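4-hydroxybutyrate CoA-transferase (Porphyromonas gingivalis, PDB 3EH7) probably transfers coenzyme A between carboxylic acids such as acetate and 4-hydroxybutyrate. Local coordinates at residues E424-K427 / H428-R432; P103-F106 / Y107-P110; K402-S405 / L406-A410; A9-A12 / S13-V16. All coordinates share one frame; numbering follows the deposited sequence. Where two conformers were deposited one is given.

All four contacts are local and lie in series along the chain, none nested in or crossing another. Interaction 4 comes first, turning the chain from a 3-10 segment into strand 15-16 at the edge of the N-terminal parallel sheet. Interaction 2 closes the turn that leads into helix 109-114, deep in the molecule. Far along the chain, interaction 3 starts helix 406-414, and interaction 1 lies on the next helix, 419-433, where Leu429 packs on Ala410. Interactions 2 and 3 both touch the second subunit, Glu108 of one chain meeting Lys402 of the other.

Interaction 1 of 4, residues E424-K427 / H428-R432; sequences ELTK and HLRKR
The ring of His428 bonds back to the carbonyl of Glu424 one helical turn earlier, ND1 lying 3.0 Å from Glu424 O in a nearly straight hydrogen bond (N-H...O 170°). The oxygen sits in the plane of the imidazole but receives the ring from above its own carbonyl plane. His428 N reaches the same Glu424 O from the opposite face at 3.2 Å, so two donors of one residue grip a single acceptor, and the ND1 bond fixes the rotation of the ring. With CG placed anti to the carbonyl carbon (chi1 -75°), the imidazole folds back along the helix far enough to do this.

Beside it, the Glu424 carboxylate runs in the same direction, nearly coplanar with the ring, and OE2 comes to 3.6 Å from His428 CE1. A charge there could favour a protonated imidazole. On another side of the helix, Thr426 CG2 lies over one face of the Arg430 guanidinium, 3.7 Å from NH1, while Thr426 OG1 turns to the carbonyl of Arg422.

Further out, Leu425 and Leu429 face Ile414 of helix 406-414, and Arg432 bonds to the carbonyl of Pro374. Leu429 N to Leu425 O and Lys431 N to Lys427 O continue the i to i+4 backbone pattern of an amphipathic alpha-helix, one side packed on its neighbouring helix and the other carrying charged residues.

Interaction 2 of 4, residues P103-F106 / Y107-P110; sequences PVFF and YEVP
Phe105 holds CG anti to its carbonyl carbon (chi1 -73°), whereas Tyr107 sets CG between its own N and carbonyl carbon (chi1 86°); together these rotations lay the two aromatic side chains side by side, pointing the same way. Tyr107 CE1 comes to 3.7 Å from Phe105 CB, an apolar contact of ring against methylene. Glu108 then crosses the phenyl group, its carboxylate plane turned 42° from the ring and OE1 lying 3.4 Å from Phe105 CD2. A water accepts from Phe105 N at 2.8 Å; its approach to Glu108 OE1 is unusually short, and that leg is therefore doubtful. The other carboxylate oxygen, OE2, makes a salt bridge to Lys402 of the second subunit.

On another side of the turn, Val104 and Val109 meet at about a right angle, CG1 of Val104 3.6 Å from CG2 of Val109. The same Val109 CG2 also lies at the edge of the Phe106 ring.

The backbone beneath is tightly wound. Glu108 N donates to Phe105 O at 3.0 Å, and Val109 N donates to Phe106 O at 3.1 Å. Asp343 of helix 341-350 accepts from Tyr107 N, while Phe105 and Phe106 also pack against that helix, which is part of the C-terminal half of the chain. Such successive i to i+3 bonds are characteristic of consecutive beta-turns, here a buried turn running into helix 109-114 at the meeting of the two halves of the chain and the second subunit.

Interaction 3 of 4, residues K402-S405 / L406-A410; sequences KGKS and LRQRA
Ser405, in an extended conformation after the turn at Gly403, hands the chain to helix 406-414, and its carbonyl receives the first i to i+4 bond, Arg409 N to Ser405 O at 2.7 Å. Ser405 and Gln408 form a capping box, the reciprocal N-cap in which each side chain serves the backbone of the other. Placing OG between the backbone N and the carbonyl carbon (chi1 67°) brings it to 3.1 Å from Gln408 N, with the N-H directed almost straight at it (169°). In return Gln408 OE1 accepts from Ser405 N at 2.9 Å, equally straight. The extended glutamine chain lies along the serine, its CG 3.3 Å from Ser405 OG, and both partners are thereby fixed in rotation.

Lys404 packs its methylenes across this box at about a right angle to Gln408, CB to CB 3.7 Å, before NZ goes on to the carbonyl of Gln400. From the next position in the helix, Arg409, extended from CG to NE, reaches back along the loop: its NH1 is held by the carbonyls of Met322 and Arg386.

Across the dimer interface, Ser405 and Arg407 pack on Ala99 of the second subunit, and Leu406 and Arg407 make backbone hydrogen bonds to that subunit, so the start of the helix is also part of the subunit contact. Within the loop a water accepts from Arg409 NH2 and lies 2.7 Å from Lys404 O, a carbonyl that also accepts Arg409 NE at 3.2 Å, the oxygen lying close to the guanidinium plane.

Interaction 4 of 4, residues A9-A12 / S13-V16; sequences AEYA and SRIV
Arg14 turns back toward Tyr11, and its side chain can be followed outward from the turn. CB lies 3.9 Å from Tyr11 O, the carbonyl that also takes the backbone N-H of Arg14 at 2.9 Å. From there the chain runs straight through CG to CD, then bends at chi3 (-76°), which carries the guanidinium round to the tyrosine. NH2 ends at the edge of the Tyr11 ring, 4.1 Å from CD1, with the two planes 86° apart. NH1 points elsewhere, to the carbonyls of Ile174 and Leu177, which hold the tip of the arginine against the chain leading to strand 179-183.

Ile15 approaches Tyr11 as well: CG1 is 3.5 Å from Tyr11 O, and CD1 lies 4.5 Å from Tyr11 CB. Its N-H bonds to Ala12 O at 3.2 Å. These two i to i+3 bonds, following the 3-10 segment, wind the chain once more before it straightens into the short, weakly bonded strand 15-16; Arg14 and Val16 both bond through their backbones to Ile180 at the edge of the parallel sheet.

The two carbonyls satisfy NH1 as neutral acceptors, without a carboxylate partner there, so hydrogen bonds hold the turn to the chain before strand 179-183; NH2, at the ring's edge, makes a loose van der Waals contact with the tyrosine, not a cation-pi stack.

Interaction 1 of 4, residues E424-K427 / H428-R432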
ATOM      1  N   GLU A 424     -25.541   6.766  17.718  1.00 24.28           N
ATOM      2  CA  GLU A 424     -25.095   7.835  16.846  1.00 25.00           C
ATOM      3  C   GLU A 424     -24.385   7.286  15.595  1.00 24.26           C
ATOM      4  O   GLU A 424     -24.553   7.818  14.505  1.00 23.75           O
ATOM      5  CB  GLU A 424     -24.177   8.791  17.601  1.00 25.77           C
ATOM      6  CG  GLU A 424     -23.561   9.839  16.682  1.00 30.34           C
ATOM      7  CD  GLU A 424     -23.403  11.226  17.299  1.00 35.01           C
ATOM      8  OE1 GLU A 424     -23.378  11.368  18.553  1.00 37.06           O
ATOM      9  OE2 GLU A 424     -23.285  12.177  16.490  1.00 38.16           O
ATOM     10  N   LEU A 425     -23.604   6.218  15.742  1.00 23.40           N
ATOM     11  CA  LEU A 425     -22.993   5.590  14.566  1.00 22.88           C
ATOM     12  C   LEU A 425     -24.074   5.068  13.603  1.00 22.83           C
ATOM     13  O   LEU A 425     -23.978   5.249  12.381  1.00 21.91           O
ATOM     14  CB  LEU A 425     -22.041   4.461  14.960  1.00 21.92           C
ATOM     15  CG  LEU A 425     -20.713   4.871  15.595  1.00 21.57           C
ATOM     16  CD1 LEU A 425     -20.085   3.628  16.219  1.00 18.58           C
ATOM     17  CD2 LEU A 425     -19.728   5.551  14.569  1.00 19.81           C
ATOM     18  N   THR A 426     -25.105   4.439  14.161  1.00 23.17           N
ATOM     19  CA  THR A 426     -26.193   3.898  13.360  1.00 24.00           C
ATOM     20  C   THR A 426     -26.945   4.988  12.601  1.00 25.32           C
ATOM     21  O   THR A 426     -27.431   4.775  11.482  1.00 23.71           O
ATOM     22  CB  THR A 426     -27.155   3.088  14.234  1.00 23.83           C
ATOM     23  OG1 THR A 426     -26.446   1.966  14.758  1.00 23.97           O
ATOM     24  CG2 THR A 426     -28.362   2.585  13.428  1.00 23.57           C
ATOM     25  N   LYS A 427     -27.046   6.173  13.192  1.00 27.28           N
ATOM     26  CA  LYS A 427     -27.763   7.212  12.481  1.00 29.12           C
ATOM     27  C   LYS A 427     -26.934   7.745  11.316  1.00 29.96           C
ATOM     28  O   LYS A 427     -27.483   7.959  10.249  1.00 30.31           O
ATOM     29  CB  LYS A 427     -28.338   8.271  13.418  1.00 29.79           C
ATOM     30  CG  LYS A 427     -27.477   9.434  13.804  1.00 31.24           C
ATOM     31  CD  LYS A 427     -28.323  10.370  14.689  1.00 33.65           C
ATOM     32  CE  LYS A 427     -28.444   9.865  16.144  1.00 34.84           C
ATOM     33  NZ  LYS A 427     -29.836  10.076  16.727  1.00 36.68           N
ATOM     34  N   HIS A 428     -25.617   7.864  11.470  1.00 31.56           N
ATOM     35  CA  HIS A 428     -24.760   8.144  10.312  1.00 32.87           C
ATOM     36  C   HIS A 428     -24.881   7.039   9.258  1.00 32.76           C
ATOM     37  O   HIS A 428     -24.980   7.319   8.082  1.00 32.88           O
ATOM     38  CB  HIS A 428     -23.305   8.356  10.728  1.00 33.46           C
ATOM     39  CG  HIS A 428     -23.067   9.684  11.383  1.00 37.48           C
ATOM     40  ND1 HIS A 428     -23.283   9.899  12.732  1.00 41.17           N
ATOM     41  CD2 HIS A 428     -22.663  10.875  10.872  1.00 40.31           C
ATOM     42  CE1 HIS A 428     -23.004  11.157  13.031  1.00 41.12           C
ATOM     43  NE2 HIS A 428     -22.624  11.771  11.920  1.00 42.52           N
ATOM     44  N   LEU A 429     -24.895   5.785   9.679  1.00 33.31           N
ATOM     45  CA  LEU A 429     -25.146   4.682   8.760  1.00 33.83           C
ATOM     46  C   LEU A 429     -26.426   4.957   7.974  1.00 34.69           C
ATOM     47  O   LEU A 429     -26.439   4.830   6.756  1.00 34.45           O
ATOM     48  CB  LEU A 429     -25.255   3.357   9.530  1.00 33.60           C
ATOM     49  CG  LEU A 429     -25.784   2.089   8.848  1.00 33.69           C
ATOM     50  CD1 LEU A 429     -24.759   1.484   7.935  1.00 33.07           C
ATOM     51  CD2 LEU A 429     -26.203   1.063   9.886  1.00 34.19           C
ATOM     52  N   ARG A 430     -27.484   5.363   8.674  1.00 35.77           N
ATOM     53  CA  ARG A 430     -28.801   5.539   8.045  1.00 36.75           C
ATOM     54  C   ARG A 430     -28.868   6.732   7.104  1.00 36.48           C
ATOM     55  O   ARG A 430     -29.440   6.643   6.037  1.00 35.84           O
ATOM     56  CB  ARG A 430     -29.905   5.647   9.095  1.00 37.35           C
ATOM     57  CG  ARG A 430     -31.080   4.798   8.717  1.00 40.78           C
ATOM     58  CD  ARG A 430     -30.801   3.316   9.028  1.00 44.62           C
ATOM     59  NE  ARG A 430     -31.302   2.965  10.354  1.00 47.99           N
ATOM     60  CZ  ARG A 430     -31.179   1.774  10.940  1.00 50.06           C
ATOM     61  NH1 ARG A 430     -31.701   1.599  12.158  1.00 50.66           N
ATOM     62  NH2 ARG A 430     -30.544   0.768  10.330  1.00 50.15           N
ATOM     63  N   LYS A 431     -28.289   7.845   7.528  1.00 36.93           N
ATOM     64  CA  LYS A 431     -28.143   9.013   6.674  0.50 37.32           C
ATOM     65  C   LYS A 431     -27.433   8.648   5.365  1.00 37.74           C
ATOM     66  O   LYS A 431     -27.844   9.087   4.287  1.00 37.37           O
ATOM     67  CB  LYS A 431     -27.368  10.108   7.412  0.50 37.38           C
ATOM     68  CG  LYS A 431     -27.164  11.393   6.617  0.50 37.62           C
ATOM     69  CD  LYS A 431     -26.647  12.528   7.497  0.50 37.16           C
ATOM     70  CE  LYS A 431     -25.316  12.183   8.142  0.50 36.60           C
ATOM     71  NZ  LYS A 431     -24.828  13.288   9.011  0.50 35.81           N
ATOM     72  N   ARG A 432     -26.375   7.838   5.458  1.00 38.08           N
ATOM     73  CA  ARG A 432     -25.597   7.414   4.276  1.00 39.15           C
ATOM     74  C   ARG A 432     -26.258   6.363   3.380  1.00 39.09           C
ATOM     75  O   ARG A 432     -26.239   6.511   2.185  1.00 39.33           O
ATOM     76  CB  ARG A 432     -24.230   6.865   4.693  1.00 39.20           C
ATOM     77  CG  ARG A 432     -23.101   7.834   4.543  1.00 42.10           C
ATOM     78  CD  ARG A 432     -21.893   7.377   5.375  1.00 46.33           C
ATOM     79  NE  ARG A 432     -21.773   8.128   6.636  1.00 49.36           N
ATOM     80  CZ  ARG A 432     -20.789   8.001   7.525  1.00 49.69           C
ATOM     81  NH1 ARG A 432     -20.798   8.764   8.606  1.00 50.47           N
ATOM     82  NH2 ARG A 432     -19.800   7.127   7.339  1.00 50.79           N
TER

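Interaction 2 of 4, residues P103-F106 / Y107-P110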
ATOM      1  N   PRO A 103       6.826  12.104   6.065  1.00 24.80           N
ATOM      2  CA  PRO A 103       6.041  10.860   5.837  1.00 24.94           C
ATOM      3  C   PRO A 103       6.784   9.881   4.919  1.00 25.49           C
ATOM      4  O   PRO A 103       7.268  10.251   3.846  1.00 26.91           O
ATOM      5  CB  PRO A 103       4.729  11.347   5.194  1.00 24.97           C
ATOM      6  CG  PRO A 103       4.760  12.858   5.255  1.00 24.45           C
ATOM      7  CD  PRO A 103       6.172  13.307   5.524  1.00 23.98           C
ATOM      8  N   VAL A 104       6.937   8.645   5.358  1.00 25.22           N
ATOM      9  CA  VAL A 104       7.664   7.667   4.579  1.00 25.84           C
ATOM     10  C   VAL A 104       7.239   6.311   5.111  1.00 24.73           C
ATOM     11  O   VAL A 104       6.834   6.218   6.252  1.00 25.93           O
ATOM     12  CB  VAL A 104       9.192   7.878   4.734  1.00 26.45           C
ATOM     13  CG1 VAL A 104       9.575   7.789   6.179  1.00 28.04           C
ATOM     14  CG2 VAL A 104       9.985   6.889   3.849  1.00 28.79           C
ATOM     15  N   PHE A 105       7.276   5.275   4.290  1.00 23.33           N
ATOM     16  CA  PHE A 105       7.111   3.923   4.816  1.00 22.59           C
ATOM     17  C   PHE A 105       8.410   3.540   5.526  1.00 21.80           C
ATOM     18  O   PHE A 105       9.485   3.785   5.017  1.00 21.16           O
ATOM     19  CB  PHE A 105       6.853   2.922   3.712  1.00 22.60           C
ATOM     20  CG  PHE A 105       5.476   3.018   3.097  1.00 22.91           C
ATOM     21  CD1 PHE A 105       4.361   3.243   3.876  1.00 19.82           C
ATOM     22  CD2 PHE A 105       5.313   2.835   1.715  1.00 22.27           C
ATOM     23  CE1 PHE A 105       3.090   3.310   3.300  1.00 21.78           C
ATOM     24  CE2 PHE A 105       4.057   2.870   1.149  1.00 23.37           C
ATOM     25  CZ  PHE A 105       2.936   3.128   1.948  1.00 22.41           C
ATOM     26  N   PHE A 106       8.304   2.925   6.682  1.00 21.55           N
ATOM     27  CA  PHE A 106       9.484   2.592   7.484  1.00 21.40           C
ATOM     28  C   PHE A 106      10.506   1.758   6.670  1.00 21.31           C
ATOM     29  O   PHE A 106      11.691   2.082   6.642  1.00 19.60           O
ATOM     30  CB  PHE A 106       9.033   1.864   8.748  1.00 21.35           C
ATOM     31  CG  PHE A 106      10.092   1.742   9.819  1.00 23.21           C
ATOM     32  CD1 PHE A 106      11.316   2.403   9.739  1.00 23.17           C
ATOM     33  CD2 PHE A 106       9.839   0.959  10.936  1.00 23.61           C
ATOM     34  CE1 PHE A 106      12.265   2.250  10.746  1.00 24.04           C
ATOM     35  CE2 PHE A 106      10.768   0.822  11.935  1.00 24.09           C
ATOM     36  CZ  PHE A 106      11.984   1.471  11.852  1.00 22.97           C
ATOM     37  N   TYR A 107      10.049   0.704   5.993  1.00 20.16           N
ATOM     38  CA  TYR A 107      10.948  -0.127   5.170  1.00 21.43           C
ATOM     39  C   TYR A 107      11.678   0.613   4.041  1.00 22.13           C
ATOM     40  O   TYR A 107      12.695   0.140   3.564  1.00 23.12           O
ATOM     41  CB  TYR A 107      10.229  -1.378   4.624  1.00 21.44           C
ATOM     42  CG  TYR A 107       9.490  -1.137   3.341  1.00 23.04           C
ATOM     43  CD1 TYR A 107       8.201  -0.652   3.359  1.00 24.59           C
ATOM     44  CD2 TYR A 107      10.105  -1.347   2.090  1.00 24.48           C
ATOM     45  CE1 TYR A 107       7.500  -0.419   2.190  1.00 23.27           C
ATOM     46  CE2 TYR A 107       9.410  -1.101   0.913  1.00 27.15           C
ATOM     47  CZ  TYR A 107       8.102  -0.634   0.984  1.00 26.83           C
ATOM     48  OH  TYR A 107       7.358  -0.374  -0.134  1.00 32.11           O
ATOM     49  N   GLU A 108      11.155   1.767   3.623  1.00 22.90           N
ATOM     50  CA  GLU A 108      11.723   2.573   2.562  1.00 23.34           C
ATOM     51  C   GLU A 108      12.787   3.567   3.025  1.00 22.91           C
ATOM     52  O   GLU A 108      13.511   4.137   2.203  1.00 22.38           O
ATOM     53  CB  GLU A 108      10.616   3.356   1.835  1.00 24.60           C
ATOM     54  CG  GLU A 108      10.186   2.764   0.513  1.00 30.17           C
ATOM     55  CD  GLU A 108       9.269   3.701  -0.270  1.00 36.96           C
ATOM     56  OE1 GLU A 108       8.149   3.989   0.196  1.00 40.28           O
ATOM     57  OE2 GLU A 108       9.688   4.177  -1.354  1.00 45.13           O
ATOM     58  N   VAL A 109      12.873   3.793   4.329  1.00 21.61           N
ATOM     59  CA  VAL A 109      13.820   4.766   4.861  1.00 21.79           C
ATOM     60  C   VAL A 109      15.283   4.508   4.471  1.00 21.94           C
ATOM     61  O   VAL A 109      15.974   5.432   4.026  1.00 21.94           O
ATOM     62  CB  VAL A 109      13.657   4.882   6.389  1.00 22.09           C
ATOM     63  CG1 VAL A 109      14.788   5.670   7.001  1.00 19.35           C
ATOM     64  CG2 VAL A 109      12.279   5.509   6.691  1.00 21.66           C
ATOM     65  N   PRO A 110      15.774   3.263   4.610  1.00 22.89           N
ATOM     66  CA  PRO A 110      17.204   3.039   4.271  1.00 22.65           C
ATOM     67  C   PRO A 110      17.568   3.388   2.826  1.00 24.57           C
ATOM     68  O   PRO A 110      18.589   4.042   2.590  1.00 22.24           O
ATOM     69  CB  PRO A 110      17.412   1.553   4.551  1.00 23.07           C
ATOM     70  CG  PRO A 110      16.316   1.234   5.609  1.00 22.53           C
ATOM     71  CD  PRO A 110      15.152   2.060   5.197  1.00 22.44           C
TER
HETATM   72  O   HOH W   1       7.374   5.893   1.512  1.00 27.15           O

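Interaction 3 of 4, residues K402-S405 / L406-A410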
ATOM      1  N   LYS A 402     -12.605  -7.240   4.912  1.00 25.58           N
ATOM      2  CA  LYS A 402     -12.245  -7.582   3.529  1.00 26.85           C
ATOM      3  C   LYS A 402     -13.382  -8.294   2.846  1.00 26.77           C
ATOM      4  O   LYS A 402     -13.858  -9.284   3.362  1.00 28.25           O
ATOM      5  CB  LYS A 402     -10.998  -8.471   3.476  1.00 27.61           C
ATOM      6  CG  LYS A 402      -9.719  -7.713   3.704  1.00 30.00           C
ATOM      7  CD  LYS A 402      -8.507  -8.405   3.005  1.00 33.77           C
ATOM      8  CE  LYS A 402      -7.533  -7.370   2.474  1.00 34.13           C
ATOM      9  NZ  LYS A 402      -6.192  -7.938   2.150  1.00 35.68           N
ATOM     10  N   GLY A 403     -13.822  -7.782   1.700  1.00 26.81           N
ATOM     11  CA  GLY A 403     -14.929  -8.383   0.958  1.00 26.32           C
ATOM     12  C   GLY A 403     -16.286  -7.825   1.350  1.00 25.96           C
ATOM     13  O   GLY A 403     -17.295  -8.137   0.686  1.00 26.24           O
ATOM     14  N   LYS A 404     -16.350  -7.009   2.419  1.00 24.41           N
ATOM     15  CA  LYS A 404     -17.629  -6.421   2.823  1.00 22.80           C
ATOM     16  C   LYS A 404     -17.873  -5.111   2.087  1.00 21.98           C
ATOM     17  O   LYS A 404     -16.935  -4.311   1.819  1.00 20.44           O
ATOM     18  CB  LYS A 404     -17.717  -6.221   4.335  1.00 23.25           C
ATOM     19  CG  LYS A 404     -17.798  -7.543   5.143  1.00 25.88           C
ATOM     20  CD  LYS A 404     -17.998  -7.266   6.640  1.00 27.88           C
ATOM     21  CE  LYS A 404     -18.410  -8.518   7.462  1.00 29.83           C
ATOM     22  NZ  LYS A 404     -17.425  -9.635   7.390  1.00 28.38           N
ATOM     23  N   SER A 405     -19.149  -4.885   1.771  1.00 20.41           N
ATOM     24  CA  SER A 405     -19.597  -3.606   1.220  1.00 20.03           C
ATOM     25  C   SER A 405     -19.496  -2.534   2.285  1.00 19.65           C
ATOM     26  O   SER A 405     -19.268  -2.845   3.461  1.00 18.96           O
ATOM     27  CB  SER A 405     -21.050  -3.693   0.760  1.00 19.79           C
ATOM     28  OG  SER A 405     -21.909  -3.859   1.878  1.00 18.97           O
ATOM     29  N   LEU A 406     -19.689  -1.292   1.870  1.00 19.34           N
ATOM     30  CA  LEU A 406     -19.661  -0.177   2.797  1.00 20.18           C
ATOM     31  C   LEU A 406     -20.743  -0.331   3.873  1.00 20.01           C
ATOM     32  O   LEU A 406     -20.452  -0.069   5.055  1.00 20.00           O
ATOM     33  CB  LEU A 406     -19.805   1.184   2.075  1.00 20.19           C
ATOM     34  CG  LEU A 406     -18.654   1.583   1.149  1.00 20.90           C
ATOM     35  CD1 LEU A 406     -18.984   2.932   0.465  1.00 18.72           C
ATOM     36  CD2 LEU A 406     -17.328   1.598   1.892  1.00 20.73           C
ATOM     37  N   ARG A 407     -21.952  -0.763   3.482  1.00 19.72           N
ATOM     38  CA  ARG A 407     -23.036  -1.007   4.436  0.50 19.79           C
ATOM     39  C   ARG A 407     -22.598  -2.073   5.431  1.00 19.43           C
ATOM     40  O   ARG A 407     -22.651  -1.860   6.634  1.00 19.73           O
ATOM     41  CB  ARG A 407     -24.322  -1.454   3.712  0.50 20.19           C
ATOM     42  CG  ARG A 407     -25.593  -1.423   4.567  0.50 20.66           C
ATOM     43  CD  ARG A 407     -26.659  -2.423   4.071  0.50 21.32           C
ATOM     44  NE  ARG A 407     -26.513  -3.726   4.722  0.50 22.09           N
ATOM     45  CZ  ARG A 407     -26.208  -4.864   4.108  0.50 20.58           C
ATOM     46  NH1 ARG A 407     -26.025  -4.899   2.801  0.50 19.97           N
ATOM     47  NH2 ARG A 407     -26.087  -5.979   4.818  0.50 20.80           N
ATOM     48  N   GLN A 408     -22.151  -3.216   4.903  1.00 18.73           N
ATOM     49  CA  GLN A 408     -21.711  -4.339   5.715  1.00 18.47           C
ATOM     50  C   GLN A 408     -20.555  -3.974   6.655  1.00 18.72           C
ATOM     51  O   GLN A 408     -20.512  -4.405   7.810  1.00 18.66           O
ATOM     52  CB  GLN A 408     -21.310  -5.507   4.825  1.00 18.71           C
ATOM     53  CG  GLN A 408     -22.532  -6.184   4.099  1.00 19.13           C
ATOM     54  CD  GLN A 408     -22.079  -7.148   3.020  1.00 21.84           C
ATOM     55  OE1 GLN A 408     -20.946  -7.049   2.503  1.00 18.57           O
ATOM     56  NE2 GLN A 408     -22.943  -8.109   2.687  1.00 21.03           N
ATOM     57  N   ARG A 409     -19.630  -3.171   6.158  1.00 18.56           N
ATOM     58  CA  ARG A 409     -18.515  -2.727   6.975  1.00 19.16           C
ATOM     59  C   ARG A 409     -18.975  -1.863   8.140  1.00 18.52           C
ATOM     60  O   ARG A 409     -18.601  -2.129   9.279  1.00 18.63           O
ATOM     61  CB  ARG A 409     -17.520  -1.957   6.115  1.00 19.92           C
ATOM     62  CG  ARG A 409     -16.611  -2.834   5.325  1.00 20.33           C
ATOM     63  CD  ARG A 409     -15.772  -1.939   4.401  1.00 22.05           C
ATOM     64  NE  ARG A 409     -14.832  -2.759   3.669  1.00 21.55           N
ATOM     65  CZ  ARG A 409     -13.511  -2.627   3.662  1.00 20.50           C
ATOM     66  NH1 ARG A 409     -12.908  -1.625   4.280  1.00 22.23           N
ATOM     67  NH2 ARG A 409     -12.783  -3.492   2.968  1.00 21.14           N
ATOM     68  N   ALA A 410     -19.815  -0.868   7.850  1.00 18.23           N
ATOM     69  CA  ALA A 410     -20.430  -0.020   8.862  1.00 18.61           C
ATOM     70  C   ALA A 410     -21.127  -0.847   9.957  1.00 18.87           C
ATOM     71  O   ALA A 410     -20.888  -0.653  11.160  1.00 17.29           O
ATOM     72  CB  ALA A 410     -21.434   0.975   8.229  1.00 17.61           C
TER
HETATM   73  O   HOH W   2     -14.360  -4.863   1.152  1.00 32.50           O

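Interaction 4 of 4, residues A9-A12 / S13-V16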
ATOM      1  N   ALA A   9      42.954  -0.058  23.529  1.00 38.90           N
ATOM      2  CA  ALA A   9      44.259   0.449  23.092  1.00 39.11           C
ATOM      3  C   ALA A   9      44.332   0.894  21.635  1.00 39.22           C
ATOM      4  O   ALA A   9      44.623   2.059  21.372  1.00 39.09           O
ATOM      5  CB  ALA A   9      45.338  -0.592  23.367  1.00 39.10           C
ATOM      6  N   GLU A  10      44.055  -0.012  20.695  1.00 39.66           N
ATOM      7  CA  GLU A  10      44.278   0.294  19.274  1.00 40.13           C
ATOM      8  C   GLU A  10      43.448   1.463  18.775  1.00 39.96           C
ATOM      9  O   GLU A  10      43.851   2.169  17.842  1.00 39.44           O
ATOM     10  CB  GLU A  10      44.009  -0.904  18.359  1.00 40.66           C
ATOM     11  CG  GLU A  10      44.858  -0.809  17.053  1.00 42.47           C
ATOM     12  CD  GLU A  10      44.167  -1.326  15.786  1.00 44.73           C
ATOM     13  OE1 GLU A  10      43.133  -2.038  15.889  1.00 45.85           O
ATOM     14  OE2 GLU A  10      44.686  -1.018  14.682  1.00 44.50           O
ATOM     15  N   TYR A  11      42.294   1.658  19.413  1.00 39.79           N
ATOM     16  CA  TYR A  11      41.335   2.656  18.984  1.00 39.67           C
ATOM     17  C   TYR A  11      41.489   3.960  19.761  1.00 38.10           C
ATOM     18  O   TYR A  11      40.740   4.906  19.507  1.00 37.66           O
ATOM     19  CB  TYR A  11      39.905   2.110  19.139  1.00 40.41           C
ATOM     20  CG  TYR A  11      39.759   0.606  18.909  1.00 44.12           C
ATOM     21  CD1 TYR A  11      39.906   0.051  17.631  1.00 47.19           C
ATOM     22  CD2 TYR A  11      39.480  -0.263  19.982  1.00 47.65           C
ATOM     23  CE1 TYR A  11      39.764  -1.340  17.422  1.00 49.28           C
ATOM     24  CE2 TYR A  11      39.340  -1.647  19.787  1.00 49.17           C
ATOM     25  CZ  TYR A  11      39.480  -2.184  18.508  1.00 51.18           C
ATOM     26  OH  TYR A  11      39.354  -3.560  18.314  1.00 52.78           O
ATOM     27  N   ALA A  12      42.455   4.020  20.685  1.00 36.61           N
ATOM     28  CA  ALA A  12      42.617   5.169  21.578  1.00 35.65           C
ATOM     29  C   ALA A  12      42.625   6.493  20.827  1.00 34.89           C
ATOM     30  O   ALA A  12      42.134   7.513  21.332  1.00 34.38           O
ATOM     31  CB  ALA A  12      43.894   5.037  22.419  1.00 35.49           C
ATOM     32  N   SER A  13      43.162   6.468  19.611  1.00 34.07           N
ATOM     33  CA  SER A  13      43.339   7.684  18.821  1.00 33.42           C
ATOM     34  C   SER A  13      42.037   8.379  18.496  1.00 32.13           C
ATOM     35  O   SER A  13      42.013   9.600  18.408  1.00 31.91           O
ATOM     36  CB  SER A  13      44.127   7.379  17.535  1.00 34.15           C
ATOM     37  OG  SER A  13      43.667   6.191  16.893  1.00 36.07           O
ATOM     38  N   ARG A  14      40.954   7.610  18.361  1.00 30.33           N
ATOM     39  CA  ARG A  14      39.629   8.151  18.000  1.00 29.70           C
ATOM     40  C   ARG A  14      38.639   8.239  19.171  1.00 27.53           C
ATOM     41  O   ARG A  14      37.517   8.674  18.985  1.00 26.02           O
ATOM     42  CB  ARG A  14      38.996   7.290  16.904  1.00 29.99           C
ATOM     43  CG  ARG A  14      39.572   7.519  15.516  1.00 32.13           C
ATOM     44  CD  ARG A  14      38.954   6.552  14.522  1.00 33.97           C
ATOM     45  NE  ARG A  14      39.509   5.203  14.679  1.00 35.23           N
ATOM     46  CZ  ARG A  14      38.828   4.067  14.527  1.00 37.03           C
ATOM     47  NH1 ARG A  14      37.527   4.094  14.215  1.00 35.56           N
ATOM     48  NH2 ARG A  14      39.451   2.894  14.706  1.00 36.84           N
ATOM     49  N   ILE A  15      39.075   7.820  20.360  1.00 25.97           N
ATOM     50  CA  ILE A  15      38.225   7.802  21.550  1.00 24.75           C
ATOM     51  C   ILE A  15      38.220   9.209  22.145  1.00 23.83           C
ATOM     52  O   ILE A  15      39.262   9.801  22.383  1.00 24.13           O
ATOM     53  CB  ILE A  15      38.671   6.708  22.575  1.00 24.41           C
ATOM     54  CG1 ILE A  15      38.337   5.321  22.025  1.00 24.15           C
ATOM     55  CG2 ILE A  15      37.981   6.886  23.921  1.00 23.91           C
ATOM     56  CD1 ILE A  15      38.772   4.175  22.915  1.00 25.07           C
ATOM     57  N   VAL A  16      37.032   9.763  22.343  1.00 23.16           N
ATOM     58  CA  VAL A  16      36.908  11.137  22.847  1.00 22.01           C
ATOM     59  C   VAL A  16      35.736  11.180  23.810  1.00 21.53           C
ATOM     60  O   VAL A  16      34.979  10.224  23.915  1.00 20.01           O
ATOM     61  CB  VAL A  16      36.656  12.176  21.707  1.00 21.84           C
ATOM     62  CG1 VAL A  16      37.744  12.109  20.638  1.00 21.07           C
ATOM     63  CG2 VAL A  16      35.296  11.976  21.108  1.00 19.87           C
TER